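Local coordinates for lectin-like protein (Entamoeba histolytica HM-1:IMSS-A, PDB 5ZBT), which is of unknown function but may bind D-mannose, being the legume lectin-like domain of a longer ERGIC-53-like membrane protein, at residues G99-E104 with G209-N214. Residues are numbered along the deposited sequence; the frame is centred on the assembly and turned at random.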
# COMPACT_ATOMS: atom_id res chain seq x y z
N GLY A 99 -4.26 -0.75 0.91
CA GLY A 99 -3.67 -1.28 -0.31
C GLY A 99 -2.55 -0.39 -0.82
O GLY A 99 -2.64 0.84 -0.76
N VAL A 100 -1.49 -1.03 -1.31
CA VAL A 100 -0.48 -0.37 -2.10
C VAL A 100 -0.55 -0.94 -3.51
O VAL A 100 -0.65 -2.16 -3.69
CB VAL A 100 0.92 -0.52 -1.49
CG1 VAL A 100 1.97 0.27 -2.34
CG2 VAL A 100 0.91 -0.04 -0.06
N TRP A 101 -0.52 -0.07 -4.50
CA TRP A 101 -0.94 -0.45 -5.84
C TRP A 101 0.14 -0.09 -6.84
O TRP A 101 0.71 0.99 -6.78
CB TRP A 101 -2.25 0.25 -6.21
CG TRP A 101 -3.44 -0.03 -5.30
CD1 TRP A 101 -3.70 0.52 -4.06
CD2 TRP A 101 -4.55 -0.90 -5.59
NE1 TRP A 101 -4.89 0.03 -3.57
CE2 TRP A 101 -5.43 -0.83 -4.49
CE3 TRP A 101 -4.88 -1.72 -6.69
CZ2 TRP A 101 -6.62 -1.57 -4.45
CZ3 TRP A 101 -6.07 -2.45 -6.65
CH2 TRP A 101 -6.92 -2.36 -5.53
N LEU A 102 0.40 -1.01 -7.77
CA LEU A 102 1.32 -0.76 -8.89
C LEU A 102 0.53 -1.08 -10.15
O LEU A 102 0.36 -2.26 -10.49
CB LEU A 102 2.59 -1.60 -8.76
CG LEU A 102 3.52 -1.27 -7.57
CD1 LEU A 102 3.00 -1.80 -6.22
CD2 LEU A 102 4.94 -1.79 -7.79
N THR A 103 0.01 -0.05 -10.82
CA THR A 103 -0.98 -0.26 -11.86
C THR A 103 -0.64 0.50 -13.13
O THR A 103 0.08 1.50 -13.13
CB THR A 103 -2.40 0.14 -11.41
OG1 THR A 103 -2.39 1.48 -10.88
CG2 THR A 103 -2.90 -0.85 -10.37
N GLU A 104 -1.22 -0.01 -14.23
CA GLU A 104 -1.05 0.58 -15.55
C GLU A 104 -1.70 1.96 -15.65
O GLU A 104 -1.21 2.82 -16.40
CB GLU A 104 -1.63 -0.37 -16.61
CG GLU A 104 -1.65 0.18 -18.03
CD GLU A 104 -2.30 -0.78 -19.02
OE1 GLU A 104 -1.57 -1.46 -19.78
OE2 GLU A 104 -3.56 -0.87 -19.02
N GLY A 209 0.01 3.77 -6.10
CA GLY A 209 -1.16 4.20 -5.36
C GLY A 209 -1.16 3.69 -3.93
O GLY A 209 -0.57 2.65 -3.63
N ILE A 210 -1.83 4.43 -3.06
CA ILE A 210 -2.12 3.99 -1.70
C ILE A 210 -3.61 4.20 -1.46
O ILE A 210 -4.18 5.20 -1.91
CB ILE A 210 -1.28 4.75 -0.65
CG1 ILE A 210 0.21 4.58 -0.93
CG2 ILE A 210 -1.60 4.28 0.80
CD1 ILE A 210 1.09 5.53 -0.16
N SER A 211 -4.24 3.24 -0.79
CA SER A 211 -5.67 3.30 -0.52
C SER A 211 -5.97 2.62 0.80
O SER A 211 -5.16 1.85 1.33
CB SER A 211 -6.48 2.63 -1.63
OG SER A 211 -6.35 1.23 -1.53
N ALA A 212 -7.17 2.89 1.33
CA ALA A 212 -7.59 2.22 2.54
C ALA A 212 -9.09 2.35 2.70
O ALA A 212 -9.70 3.30 2.20
CB ALA A 212 -6.88 2.77 3.79
N THR A 213 -9.67 1.40 3.41
CA THR A 213 -11.06 1.47 3.81
C THR A 213 -11.15 1.12 5.29
O THR A 213 -10.38 0.29 5.78
CB THR A 213 -11.94 0.52 2.98
OG1 THR A 213 -13.30 0.65 3.38
CG2 THR A 213 -11.51 -0.94 3.17
N ASN A 214 -12.05 1.78 6.01
CA ASN A 214 -12.27 1.36 7.40
C ASN A 214 -13.22 0.17 7.51
O ASN A 214 -13.34 -0.41 8.60
CB ASN A 214 -12.82 2.51 8.25
CG ASN A 214 -11.84 3.68 8.37
OD1 ASN A 214 -12.28 4.82 8.59
ND2 ASN A 214 -10.54 3.42 8.21
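Trp-101 and Ser-211 meet on one face of the sheet, diagonally across two neighbouring antiparallel strands. The indole NE1 of Trp-101 donates to Ser-211 OG at 2.8 Å. The hydroxyl lies at the ring edge, 16° out of the indole plane. CG of Trp-101 sits beside the backbone N, chi1 -60°, and the CD1-NE1 edge turns back toward Gly-99, bringing NE1 to the serine. Gly-99 has no side chain, and this edge lies close beside its backbone. Ser-211 OG is also hydrogen-bonded to Phe-113 O, so two partners grip this buried hydroxyl and tie a loop to the strand pair.

Trp-101 also pairs with Gly-209 through the backbone. Trp-101 N reaches Gly-209 O at 2.9 Å, and Gly-209 N returns a bond to Trp-101 O of the same length. Gly-209 O additionally lies at the indole edge, in its plane. Both strands belong to a seven-stranded antiparallel sheet of the legume-lectin beta-sandwich. Gly-99 and Ser-211 form the next hydrogen-bonded pair: Gly-99 N to Ser-211 O at 2.8 Å, and Ser-211 N to Gly-99 O at 2.9 Å.

Between these pairs, Val-100 and Ile-210 form a non-hydrogen-bonded pair. Their side chains point to the opposite face, where both touch Leu-84 of the second sheet. Across the strands, Val-100 CG1 lies 3.7 Å from Gly-209 O. On the tryptophan side, Tyr-119 and Phe-125 make edge-to-face contacts with the indole.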